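Local coordinates for DUF1573 domain-containing protein (Porphyromonas gingivalis, PDB 2QSV) that is of unknown function, possibly a cysteine-type peptidase, and is represented here by a C-terminal part of two Ig-like beta-sandwich domains, at residues A[12-17]-A[104-109]; A[42-47]-A[68-73]; A[129-134]-A[183-188]; A[195-200]-A[215-220]. One frame throughout, in Å; residues are numbered along the deposited sequence. Where two conformers were deposited one is given.

Interaction 1: residues A[12-17]-A[104-109]; sequences FPISMP and PLVDNF
With its CG anti to the carbonyl carbon (chi1 -63°) and the rest of the chain extended, the selenomethionine Met16 reaches along the segment 104-109, while Ile14 turns CG2 anti to its own N and brings that methyl against Val106. The Met16 methyl CE arrives at the edge of the Phe109 ring, near its plane, 3.9 Å from CD2. Further back, Met16 CG rests 3.9 Å from Val106 CG2 and 3.5 Å from Asp107 O, and Ile14 CG2 touches Val106 CG1 at 3.6 Å. A long, flexible, unbranched selenoether chain suits this place, because it can follow a backbone that has left the strand. The backbones themselves are joined at Ser15 and Leu105: Ser15 N donates to Pro104 O at 3.0 Å, and Val106 N to Ser15 O at 2.8 Å, both nearly straight. Pro104 has no N-H to offer, and its ring instead faces the incoming chain, CD lying 3.3 Å from Phe12 O. Ser15 OG folds back on its own segment to Pro13 O at 2.7 Å, which satisfies a hydroxyl in a buried place. Beyond the strand, Asp107 turns away to bond His153 of the second domain, and Pro104 and Val106 touch Ile203 there. Two backbone bonds therefore fix the register at the end of strand 94-105, while mainly apolar contacts, which demand little direction, carry on into the linker.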
loop_
_atom_site.group_PDB
_atom_site.type_symbol
_atom_site.label_atom_id
_atom_site.label_comp_id
_atom_site.label_asym_id
_atom_site.label_seq_id
_atom_site.Cartn_x
_atom_site.Cartn_y
_atom_site.Cartn_z
ATOM N N PHE A 12 5.142 -5.886 -2.603
ATOM C CA PHE A 12 6.230 -6.651 -2.023
ATOM C C PHE A 12 5.706 -7.343 -0.742
ATOM O O PHE A 12 4.760 -6.865 -0.128
ATOM C CB PHE A 12 7.432 -5.746 -1.707
ATOM C CG PHE A 12 8.317 -5.467 -2.889
ATOM C CD1 PHE A 12 9.291 -6.386 -3.284
ATOM C CD2 PHE A 12 8.183 -4.286 -3.601
ATOM C CE1 PHE A 12 10.114 -6.149 -4.399
ATOM C CE2 PHE A 12 9.006 -4.015 -4.698
ATOM C CZ PHE A 12 9.988 -4.960 -5.103
ATOM N N PRO A 13 6.303 -8.495 -0.360
ATOM C CA PRO A 13 5.927 -9.017 0.965
ATOM C C PRO A 13 6.371 -8.041 2.098
ATOM O O PRO A 13 7.258 -7.194 1.877
ATOM C CB PRO A 13 6.679 -10.342 1.071
ATOM C CG PRO A 13 7.775 -10.280 0.017
ATOM C CD PRO A 13 7.294 -9.334 -1.058
ATOM N N ILE A 14 5.787 -8.193 3.284
ATOM C CA ILE A 14 6.318 -7.554 4.507
ATOM C C ILE A 14 7.817 -7.776 4.537
ATOM O O ILE A 14 8.294 -8.919 4.420
ATOM C CB ILE A 14 5.747 -8.174 5.768
ATOM C CG1 ILE A 14 4.216 -8.135 5.710
ATOM C CG2 ILE A 14 6.301 -7.441 7.038
ATOM C CD1 ILE A 14 3.549 -9.217 6.525
ATOM N N SER A 15 8.562 -6.682 4.650
ATOM C CA SER A 15 10.020 -6.735 4.542
ATOM C C SER A 15 10.718 -5.890 5.574
ATOM O O SER A 15 10.219 -4.813 5.948
ATOM C CB SER A 15 10.473 -6.180 3.184
ATOM O OG SER A 15 9.942 -6.916 2.110
HETATM N N MSE A 16 11.898 -6.366 5.974
HETATM C CA MSE A 16 12.857 -5.571 6.741
HETATM C C MSE A 16 13.875 -4.906 5.800
HETATM O O MSE A 16 14.009 -5.321 4.639
HETATM C CB MSE A 16 13.543 -6.440 7.770
HETATM C CG MSE A 16 12.580 -6.989 8.787
HETATM SE SE MSE A 16 13.545 -8.165 9.983
HETATM C CE MSE A 16 12.146 -8.503 11.266
ATOM N N PRO A 17 14.566 -3.840 6.272
ATOM C CA PRO A 17 15.401 -3.085 5.328
ATOM C C PRO A 17 16.417 -3.901 4.546
ATOM O O PRO A 17 16.762 -3.509 3.443
ATOM C CB PRO A 17 16.133 -2.088 6.222
ATOM C CG PRO A 17 15.200 -1.870 7.358
ATOM C CD PRO A 17 14.569 -3.231 7.618
ATOM N N PRO A 104 5.301 -2.907 2.423
ATOM C CA PRO A 104 5.155 -2.891 3.892
ATOM C C PRO A 104 6.508 -3.041 4.564
ATOM O O PRO A 104 6.961 -4.151 4.797
ATOM C CB PRO A 104 4.239 -4.116 4.198
ATOM C CG PRO A 104 3.922 -4.780 2.762
ATOM C CD PRO A 104 5.019 -4.244 1.850
ATOM N N LEU A 105 7.161 -1.912 4.851
ATOM C CA LEU A 105 8.508 -1.914 5.393
ATOM C C LEU A 105 8.392 -1.880 6.924
ATOM O O LEU A 105 7.758 -0.962 7.497
ATOM C CB LEU A 105 9.326 -0.723 4.854
ATOM C CG LEU A 105 10.773 -0.649 5.356
ATOM C CD1 LEU A 105 11.628 -1.868 4.942
ATOM C CD2 LEU A 105 11.498 0.673 4.955
ATOM N N VAL A 106 8.950 -2.893 7.590
ATOM C CA VAL A 106 8.851 -2.994 9.060
ATOM C C VAL A 106 10.226 -2.798 9.737
ATOM O O VAL A 106 11.247 -2.745 9.056
ATOM C CB VAL A 106 8.131 -4.343 9.531
ATOM C CG1 VAL A 106 6.699 -4.446 8.927
ATOM C CG2 VAL A 106 8.953 -5.577 9.195
ATOM N N ASP A 107 10.243 -2.728 11.068
ATOM C CA ASP A 107 11.490 -2.667 11.846
ATOM C C ASP A 107 12.388 -3.897 11.740
ATOM O O ASP A 107 11.928 -5.045 11.585
ATOM C CB ASP A 107 11.185 -2.428 13.327
ATOM C CG ASP A 107 10.584 -1.042 13.579
ATOM O OD1 ASP A 107 11.354 -0.060 13.547
ATOM O OD2 ASP A 107 9.346 -0.922 13.771
ATOM N N ASN A 108 13.687 -3.652 11.864
ATOM C CA ASN A 108 14.619 -4.754 12.124
ATOM C C ASN A 108 14.554 -5.209 13.585
ATOM O O ASN A 108 15.357 -4.768 14.434
ATOM C CB ASN A 108 16.043 -4.367 11.684
ATOM C CG ASN A 108 17.037 -5.518 11.825
ATOM O OD1 ASN A 108 16.669 -6.683 11.980
ATOM N ND2 ASN A 108 18.311 -5.173 11.823
ATOM N N PHE A 109 13.608 -6.111 13.864
ATOM C CA PHE A 109 13.266 -6.481 15.222
ATOM C C PHE A 109 14.362 -7.233 15.984
ATOM O O PHE A 109 14.454 -7.048 17.193
ATOM C CB PHE A 109 11.922 -7.240 15.322
ATOM C CG PHE A 109 10.713 -6.387 15.047
ATOM C CD1 PHE A 109 10.278 -5.412 15.979
ATOM C CD2 PHE A 109 9.995 -6.546 13.858
ATOM C CE1 PHE A 109 9.175 -4.607 15.728
ATOM C CE2 PHE A 109 8.891 -5.738 13.573
ATOM C CZ PHE A 109 8.454 -4.779 14.517
#

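Interaction 2: residues A[42-47]-A[68-73]; sequences LPSFVS and AVPRNM
Phe45 and Ala68 meet in the close part of this contact, where Ala68 N donates to Phe45 O at 2.7 Å. The bond is nearly straight at the hydrogen (169°), yet the donor stands above the carbonyl plane. Beside it the Pro70 ring, with no N-H to satisfy, lays CG 3.4 Å from Ser44 O and CD 4.0 Å from Phe45 CB, where the type II turn from Pro70 to Met73 begins. A chi1 of 51° places Phe45 CG between the backbone N and the carbonyl carbon; the ring leads away into the core beside Val101 and Leu103, with Pro43 CB over one face. The selenomethionine Met73, bent at its last torsion, brings CE obliquely to the ring, 4.3 Å from CD2, and closer to Ser44 OG at 3.5 Å. That hydroxyl has its hydrogen bond with Glu80.

The other side is looser and wet. Ala68 O, 3.2 Å from the fellow acceptor Phe45 O, shares a water with Ser44 O, which donates to them at 2.8 Å and 2.7 Å respectively. Small Ala68 leaves its methyl merely near Ser47 OG. The water supplies donors that these carbonyls cannot give each other, probably easing their proximity, and the pairing of strands 46-47 and 61-67 gives way here to one direct bond and a water bridge.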
loop_
_atom_site.group_PDB
_atom_site.type_symbol
_atom_site.label_atom_id
_atom_site.label_comp_id
_atom_site.label_asym_id
_atom_site.label_seq_id
_atom_site.Cartn_x
_atom_site.Cartn_y
_atom_site.Cartn_z
ATOM N N LEU A 42 11.048 4.973 -11.496
ATOM C CA LEU A 42 11.003 3.783 -10.645
ATOM C C LEU A 42 10.776 4.213 -9.211
ATOM O O LEU A 42 11.310 5.224 -8.816
ATOM C CB LEU A 42 12.358 3.056 -10.635
ATOM C CG LEU A 42 12.873 2.175 -11.767
ATOM C CD1 LEU A 42 14.347 1.824 -11.500
ATOM C CD2 LEU A 42 12.029 0.905 -11.895
ATOM N N PRO A 43 10.034 3.416 -8.413
ATOM C CA PRO A 43 10.025 3.589 -6.960
ATOM C C PRO A 43 11.437 3.684 -6.368
ATOM O O PRO A 43 12.341 2.974 -6.819
ATOM C CB PRO A 43 9.343 2.309 -6.479
ATOM C CG PRO A 43 8.390 2.001 -7.550
ATOM C CD PRO A 43 9.134 2.332 -8.829
ATOM N N SER A 44 11.621 4.541 -5.365
ATOM C CA SER A 44 12.929 4.714 -4.724
ATOM C C SER A 44 13.484 3.446 -4.061
ATOM O O SER A 44 14.687 3.383 -3.762
ATOM C CB SER A 44 12.853 5.801 -3.663
ATOM O OG SER A 44 12.011 5.389 -2.608
ATOM N N PHE A 45 12.611 2.462 -3.822
ATOM C CA PHE A 45 12.977 1.235 -3.108
ATOM C C PHE A 45 13.114 0.033 -4.036
ATOM O O PHE A 45 13.240 -1.101 -3.568
ATOM C CB PHE A 45 11.975 0.916 -1.964
ATOM C CG PHE A 45 10.505 0.921 -2.396
ATOM C CD1 PHE A 45 9.897 -0.217 -2.940
ATOM C CD2 PHE A 45 9.728 2.069 -2.248
ATOM C CE1 PHE A 45 8.533 -0.204 -3.323
ATOM C CE2 PHE A 45 8.363 2.087 -2.608
ATOM C CZ PHE A 45 7.768 0.948 -3.132
ATOM N N VAL A 46 13.090 0.271 -5.349
ATOM C CA VAL A 46 13.294 -0.826 -6.298
ATOM C C VAL A 46 14.464 -0.609 -7.259
ATOM O O VAL A 46 14.911 0.518 -7.473
ATOM C CB VAL A 46 12.018 -1.236 -7.118
ATOM C CG1 VAL A 46 10.765 -1.367 -6.259
ATOM C CG2 VAL A 46 11.819 -0.352 -8.316
ATOM N N SER A 47 14.922 -1.723 -7.832
ATOM C CA SER A 47 15.935 -1.775 -8.883
ATOM C C SER A 47 15.345 -2.402 -10.126
ATOM O O SER A 47 14.607 -3.405 -10.030
ATOM C CB SER A 47 17.107 -2.639 -8.430
ATOM O OG SER A 47 18.170 -1.815 -8.024
ATOM N N ALA A 68 15.244 -2.880 -3.183
ATOM C CA ALA A 68 16.481 -2.236 -2.778
ATOM C C ALA A 68 16.121 -1.094 -1.837
ATOM O O ALA A 68 15.949 0.027 -2.280
ATOM C CB ALA A 68 17.250 -1.707 -4.042
ATOM N N VAL A 69 15.963 -1.382 -0.546
ATOM C CA VAL A 69 15.488 -0.356 0.376
ATOM C C VAL A 69 16.612 0.650 0.613
ATOM O O VAL A 69 17.706 0.259 0.976
ATOM C CB VAL A 69 14.969 -0.918 1.756
ATOM C CG1 VAL A 69 14.606 0.246 2.724
ATOM C CG2 VAL A 69 13.791 -1.858 1.571
ATOM N N PRO A 70 16.336 1.945 0.407
ATOM C CA PRO A 70 17.336 2.949 0.750
ATOM C C PRO A 70 17.723 2.867 2.226
ATOM O O PRO A 70 16.857 2.718 3.105
ATOM C CB PRO A 70 16.629 4.278 0.456
ATOM C CG PRO A 70 15.557 3.950 -0.476
ATOM C CD PRO A 70 15.118 2.552 -0.152
ATOM N N ARG A 71 19.025 2.940 2.492
ATOM C CA ARG A 71 19.552 2.974 3.855
ATOM C C ARG A 71 18.867 4.147 4.550
ATOM O O ARG A 71 18.610 5.176 3.925
ATOM C CB ARG A 71 21.065 3.199 3.800
ATOM C CG ARG A 71 21.877 2.603 4.940
ATOM C CD ARG A 71 23.381 2.771 4.635
ATOM N NE ARG A 71 24.239 2.646 5.814
ATOM C CZ ARG A 71 24.305 3.541 6.798
ATOM N NH1 ARG A 71 23.542 4.629 6.775
ATOM N NH2 ARG A 71 25.127 3.342 7.821
ATOM N N ASN A 72 18.549 4.003 5.826
ATOM C CA ASN A 72 17.823 5.070 6.544
ATOM C C ASN A 72 16.388 5.402 6.019
ATOM O O ASN A 72 15.828 6.436 6.403
ATOM C CB ASN A 72 18.660 6.391 6.630
ATOM C CG ASN A 72 20.155 6.156 6.989
ATOM O OD1 ASN A 72 20.481 5.414 7.941
ATOM N ND2 ASN A 72 21.062 6.798 6.221
HETATM N N MSE A 73 15.808 4.589 5.122
HETATM C CA MSE A 73 14.359 4.696 4.873
HETATM C C MSE A 73 13.674 4.207 6.171
HETATM O O MSE A 73 13.952 3.119 6.652
HETATM C CB MSE A 73 13.912 3.846 3.665
HETATM C CG MSE A 73 12.389 3.899 3.334
HETATM SE SE MSE A 73 11.823 2.978 1.844
HETATM C CE MSE A 73 11.758 4.339 0.746
HETATM O O HOH W 1 16.954 1.964 -4.071
#

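Interaction 3: residues A[129-134]-A[183-188]; sequences GQLDGE and VDPQVM
Apolar contacts dominate where Leu131 points its side chain at the segment 183-188. Its CG stands anti to the carbonyl carbon, and chi1 -53° with chi2 -174° carries CD1 to Val183 CG1 at 3.4 Å, tighter than usual for two methyl groups; the two side chains cross at about a right angle. The same CD1 also approaches Pro185 CB at 4.2 Å and the selenium SE of the selenomethionine Met188 at 4.3 Å. Leu131 CD1 thus packs where the end of strand 176-183 meets the start of the helix, with branched Val183 and long Met188 beside it; Ala218 and Ile196 adjoin the same cluster.

Contacts of rings and side chains with backbone come second. The Pro185 ring lies against the tight type I' turn from Leu131 to Glu134, with CG 3.3 Å from Glu134 O and 3.6 Å from Gly133 C. Gly133 suits the third position of that turn, where phi is positive (83°). Gln186, bent at chi2, folds its amide back so that NE2 comes within 3.0 Å of Gly133 O.

Polar bonds internal to the helix start form the third group. Asp184 is the N-cap: its OD1 accepts a weak bond from Gln186 N at 3.2 Å, answering an amide that the first turn leaves without a helical partner. Proline in the next position suits a first turn, where no backbone N-H is needed.

Together these contacts join a type I' turn after edge strand 125-130 to a capped short helix following strand 176-183, closing one end of the second Ig-like beta-sandwich domain.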
loop_
_atom_site.group_PDB
_atom_site.type_symbol
_atom_site.label_atom_id
_atom_site.label_comp_id
_atom_site.label_asym_id
_atom_site.label_seq_id
_atom_site.Cartn_x
_atom_site.Cartn_y
_atom_site.Cartn_z
ATOM N N GLY A 129 -22.613 -1.245 10.813
ATOM C CA GLY A 129 -24.015 -1.395 10.447
ATOM C C GLY A 129 -24.454 -0.534 9.268
ATOM O O GLY A 129 -23.668 -0.237 8.355
ATOM N N GLN A 130 -25.722 -0.131 9.310
ATOM C CA GLN A 130 -26.365 0.655 8.270
ATOM C C GLN A 130 -26.189 2.143 8.527
ATOM O O GLN A 130 -26.513 2.628 9.604
ATOM C CB GLN A 130 -27.850 0.282 8.182
ATOM C CG GLN A 130 -28.684 1.185 7.290
ATOM C CD GLN A 130 -30.012 0.558 6.912
ATOM O OE1 GLN A 130 -30.106 -0.185 5.928
ATOM N NE2 GLN A 130 -31.044 0.856 7.690
ATOM N N LEU A 131 -25.673 2.857 7.526
ATOM C CA LEU A 131 -25.324 4.271 7.669
ATOM C C LEU A 131 -26.403 5.262 7.232
ATOM O O LEU A 131 -26.417 6.402 7.722
ATOM C CB LEU A 131 -24.033 4.590 6.910
ATOM C CG LEU A 131 -22.777 3.761 7.164
ATOM C CD1 LEU A 131 -21.641 4.375 6.400
ATOM C CD2 LEU A 131 -22.438 3.703 8.635
ATOM N N ASP A 132 -27.258 4.852 6.287
ATOM C CA ASP A 132 -28.372 5.689 5.783
ATOM C C ASP A 132 -27.987 7.181 5.538
ATOM O O ASP A 132 -28.560 8.102 6.148
ATOM C CB ASP A 132 -29.627 5.542 6.708
ATOM C CG ASP A 132 -30.913 6.170 6.100
ATOM O OD1 ASP A 132 -31.278 5.836 4.933
ATOM O OD2 ASP A 132 -31.571 6.997 6.798
ATOM N N GLY A 133 -26.983 7.405 4.682
ATOM C CA GLY A 133 -26.773 8.732 4.094
ATOM C C GLY A 133 -26.012 9.831 4.822
ATOM O O GLY A 133 -25.958 10.966 4.344
ATOM N N GLU A 134 -25.385 9.512 5.949
ATOM C CA GLU A 134 -24.609 10.514 6.697
ATOM C C GLU A 134 -23.170 10.024 6.997
ATOM O O GLU A 134 -22.989 8.834 7.290
ATOM C CB GLU A 134 -25.361 10.844 7.989
ATOM C CG GLU A 134 -26.000 9.614 8.649
ATOM C CD GLU A 134 -26.439 9.883 10.086
ATOM O OE1 GLU A 134 -27.123 10.922 10.309
ATOM O OE2 GLU A 134 -26.099 9.056 10.983
ATOM N N VAL A 183 -16.586 6.734 7.784
ATOM C CA VAL A 183 -17.070 6.121 6.527
ATOM C C VAL A 183 -18.058 7.093 5.856
ATOM O O VAL A 183 -18.962 7.596 6.517
ATOM C CB VAL A 183 -17.659 4.700 6.717
ATOM C CG1 VAL A 183 -18.377 4.157 5.390
ATOM C CG2 VAL A 183 -16.566 3.754 7.135
ATOM N N ASP A 184 -17.825 7.389 4.568
ATOM C CA ASP A 184 -18.626 8.339 3.792
ATOM C C ASP A 184 -19.580 7.550 2.872
ATOM O O ASP A 184 -19.144 7.019 1.835
ATOM C CB ASP A 184 -17.711 9.276 2.980
ATOM C CG ASP A 184 -18.449 10.537 2.410
ATOM O OD1 ASP A 184 -19.699 10.561 2.266
ATOM O OD2 ASP A 184 -17.743 11.517 2.077
ATOM N N PRO A 185 -20.870 7.445 3.260
ATOM C CA PRO A 185 -21.842 6.698 2.458
ATOM C C PRO A 185 -22.112 7.345 1.078
ATOM O O PRO A 185 -22.557 6.643 0.176
ATOM C CB PRO A 185 -23.123 6.739 3.308
ATOM C CG PRO A 185 -22.980 7.945 4.122
ATOM C CD PRO A 185 -21.509 8.087 4.420
ATOM N N GLN A 186 -21.904 8.654 0.962
ATOM C CA GLN A 186 -22.029 9.357 -0.328
ATOM C C GLN A 186 -20.971 8.924 -1.347
ATOM O O GLN A 186 -21.250 8.910 -2.570
ATOM C CB GLN A 186 -22.014 10.884 -0.152
ATOM C CG GLN A 186 -23.110 11.399 0.789
ATOM C CD GLN A 186 -24.510 10.781 0.531
ATOM O OE1 GLN A 186 -25.030 10.837 -0.580
ATOM N NE2 GLN A 186 -25.121 10.216 1.572
ATOM N N VAL A 187 -19.781 8.555 -0.853
ATOM C CA VAL A 187 -18.716 8.044 -1.697
ATOM C C VAL A 187 -19.109 6.662 -2.129
ATOM O O VAL A 187 -18.978 6.339 -3.301
ATOM C CB VAL A 187 -17.288 8.080 -1.008
ATOM C CG1 VAL A 187 -16.235 7.326 -1.825
ATOM C CG2 VAL A 187 -16.844 9.507 -0.802
HETATM N N MSE A 188 -19.615 5.850 -1.201
HETATM C CA MSE A 188 -20.076 4.496 -1.522
HETATM C C MSE A 188 -21.194 4.506 -2.585
HETATM O O MSE A 188 -21.208 3.669 -3.493
HETATM C CB MSE A 188 -20.594 3.779 -0.270
HETATM C CG MSE A 188 -19.587 3.659 0.864
HETATM SE SE MSE A 188 -20.441 3.005 2.502
HETATM C CE MSE A 188 -21.407 1.403 1.924
#

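Interaction 4: residues A[195-200]-A[215-220]; sequences SIAADI and KVKAEL. With SO4 (sulfate ion), chain B.
An antiparallel beta hairpin of the second Ig-like domain, formed by strands 195-204 and 211-219, provides this contact; Ser195 to Asp199 pair with Glu219 to Lys215 in the mixed sheet of the sandwich. The axes of the short strands approach to 4.7 Å, and their N-to-C directions make 156°, close to antiparallel. Ile196 with Ala218 and Ala198 with Val216 are the hydrogen-bonded pairs. Val216 N donates to Ala198 O at 2.8 Å and Ala198 N to Val216 O at 2.9 Å; the latter donor lies in the carbonyl plane. Of the bonds joining Ile196 and Ala218, the one from Ala218 N is weak.

Side chains alternate between two faces. Ile196, Ala198, Val216 and Ala218 point into the sandwich, with Ile196 CG1 against Ala218 CB at 3.8 Å; alanine leaves room for the larger isoleucine beside it. Ile200 CD1 meets Val216 CG2 at 3.6 Å as the two side chains cross. Strand 176-183, through Val183 and Ile181, packs against this layer.

The opposite face carries Ser195, Ala197, Asp199, Lys215, Lys217 and Glu219, a mostly polar set that suits a surface. Lys217 NZ is hydrogen-bonded to Tyr125 OH. Lys215, bent through chi2, chi3 and chi4, curls past Ala197 over the neighbouring strand toward Asp199, and a water linking Lys215 NZ to Asp199 OD2 reinforces their salt bridge. A sulfate, probably from the crystallisation liquor, accepts from Asp199 N through O1 at 2.8 Å. In the salt bridge, Lys215 NZ meets Asp199 OD1 from above the carboxylate plane, at 2.9 Å.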
loop_
_atom_site.group_PDB
_atom_site.type_symbol
_atom_site.label_atom_id
_atom_site.label_comp_id
_atom_site.label_asym_id
_atom_site.label_seq_id
_atom_site.Cartn_x
_atom_site.Cartn_y
_atom_site.Cartn_z
ATOM N N SER A 195 -22.503 -1.833 0.126
ATOM C CA SER A 195 -21.766 -2.147 1.332
ATOM C C SER A 195 -20.258 -2.149 1.057
ATOM O O SER A 195 -19.800 -2.301 -0.103
ATOM C CB SER A 195 -22.229 -3.485 1.895
ATOM O OG SER A 195 -21.807 -4.542 1.067
ATOM N N ILE A 196 -19.484 -1.946 2.119
ATOM C CA ILE A 196 -18.036 -2.072 2.024
ATOM C C ILE A 196 -17.517 -3.056 3.042
ATOM O O ILE A 196 -18.137 -3.293 4.063
ATOM C CB ILE A 196 -17.288 -0.723 2.177
ATOM C CG1 ILE A 196 -17.665 -0.000 3.480
ATOM C CG2 ILE A 196 -17.471 0.154 0.961
ATOM C CD1 ILE A 196 -16.675 1.075 3.875
ATOM N N ALA A 197 -16.368 -3.637 2.741
ATOM C CA ALA A 197 -15.657 -4.439 3.679
ATOM C C ALA A 197 -14.194 -4.075 3.388
ATOM O O ALA A 197 -13.629 -4.483 2.366
ATOM C CB ALA A 197 -15.956 -5.923 3.454
ATOM N N ALA A 198 -13.614 -3.219 4.222
ATOM C CA ALA A 198 -12.340 -2.610 3.874
ATOM C C ALA A 198 -11.355 -2.705 5.067
ATOM O O ALA A 198 -11.791 -2.731 6.244
ATOM C CB ALA A 198 -12.582 -1.187 3.458
ATOM N N ASP A 199 -10.072 -2.830 4.773
ATOM C CA ASP A 199 -9.048 -2.910 5.799
ATOM C C ASP A 199 -8.420 -1.564 6.148
ATOM O O ASP A 199 -8.080 -0.776 5.266
ATOM C CB ASP A 199 -7.904 -3.848 5.407
ATOM C CG ASP A 199 -8.342 -5.302 5.309
ATOM O OD1 ASP A 199 -9.187 -5.753 6.128
ATOM O OD2 ASP A 199 -7.847 -5.981 4.372
ATOM N N ILE A 200 -8.253 -1.332 7.453
ATOM C CA ILE A 200 -7.278 -0.346 7.888
ATOM C C ILE A 200 -5.960 -1.082 8.147
ATOM O O ILE A 200 -5.940 -1.991 8.916
ATOM C CB ILE A 200 -7.714 0.409 9.197
ATOM C CG1 ILE A 200 -9.030 1.160 8.954
ATOM C CG2 ILE A 200 -6.595 1.385 9.560
ATOM C CD1 ILE A 200 -9.868 1.506 10.283
ATOM N N LYS A 215 -10.590 -4.917 10.014
ATOM C CA LYS A 215 -11.673 -4.998 9.030
ATOM C C LYS A 215 -12.850 -4.143 9.455
ATOM O O LYS A 215 -13.404 -4.318 10.528
ATOM C CB LYS A 215 -12.148 -6.446 8.825
ATOM C CG LYS A 215 -13.501 -6.527 8.038
ATOM C CD LYS A 215 -13.363 -6.037 6.574
ATOM C CE LYS A 215 -12.438 -6.939 5.761
ATOM N NZ LYS A 215 -11.689 -6.243 4.706
ATOM N N VAL A 216 -13.201 -3.192 8.613
ATOM C CA VAL A 216 -14.335 -2.334 8.811
ATOM C C VAL A 216 -15.456 -2.688 7.795
ATOM O O VAL A 216 -15.219 -2.772 6.579
ATOM C CB VAL A 216 -13.929 -0.854 8.653
ATOM C CG1 VAL A 216 -15.122 0.102 8.904
ATOM C CG2 VAL A 216 -12.746 -0.499 9.612
ATOM N N LYS A 217 -16.652 -2.900 8.313
ATOM C CA LYS A 217 -17.867 -3.116 7.523
ATOM C C LYS A 217 -18.884 -2.010 7.716
ATOM O O LYS A 217 -19.034 -1.451 8.820
ATOM C CB LYS A 217 -18.503 -4.440 7.893
ATOM C CG LYS A 217 -17.729 -5.610 7.401
ATOM C CD LYS A 217 -18.389 -6.904 7.910
ATOM C CE LYS A 217 -17.568 -8.079 7.434
ATOM N NZ LYS A 217 -18.197 -9.331 7.941
ATOM N N ALA A 218 -19.566 -1.676 6.621
ATOM C CA ALA A 218 -20.598 -0.660 6.605
ATOM C C ALA A 218 -21.569 -0.958 5.441
ATOM O O ALA A 218 -21.162 -1.506 4.419
ATOM C CB ALA A 218 -19.972 0.726 6.457
ATOM N N GLU A 219 -22.847 -0.633 5.620
ATOM C CA GLU A 219 -23.850 -0.739 4.537
ATOM C C GLU A 219 -24.697 0.522 4.453
ATOM O O GLU A 219 -24.841 1.252 5.451
ATOM C CB GLU A 219 -24.711 -2.006 4.667
ATOM C CG GLU A 219 -25.484 -2.116 5.956
ATOM C CD GLU A 219 -25.917 -3.558 6.271
ATOM O OE1 GLU A 219 -26.597 -4.175 5.411
ATOM O OE2 GLU A 219 -25.585 -4.059 7.385
ATOM N N LEU A 220 -25.240 0.801 3.269
ATOM C CA LEU A 220 -25.950 2.064 3.044
ATOM C C LEU A 220 -27.179 2.274 3.935
ATOM O O LEU A 220 -27.879 1.324 4.253
ATOM C CB LEU A 220 -26.318 2.237 1.566
ATOM C CG LEU A 220 -25.150 2.660 0.684
ATOM C CD1 LEU A 220 -25.607 2.775 -0.762
ATOM C CD2 LEU A 220 -24.586 3.979 1.170
HETATM S S SO4 B . -9.180 -2.858 1.145
HETATM O O1 SO4 B . -9.789 -3.738 2.141
HETATM O O2 SO4 B . -9.000 -3.563 -0.143
HETATM O O3 SO4 B . -9.979 -1.658 0.904
HETATM O O4 SO4 B . -7.844 -2.526 1.619
HETATM O O HOH W 2 -9.691 -7.298 3.012
#

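The four contacts fall into two domains, two in each. Interactions 1 and 2 belong to the first domain, with centres 12 Å apart; the segments of interaction 2 fall between those of interaction 1 along the chain, and the two touch through Phe12 with Val46 and Leu105 with Met73. Interactions 3 and 4 follow in series in the second domain, their centres 10 Å apart. They meet on one sheet, where strands 125-130 and 211-219 are neighbours and Leu131 N probably bonds Glu219 O. Interactions 1 and 3 lie 35 Å apart between centres. Interaction 1 thus marks the domain junction, whereas interaction 3 lies toward the far end of the second sandwich.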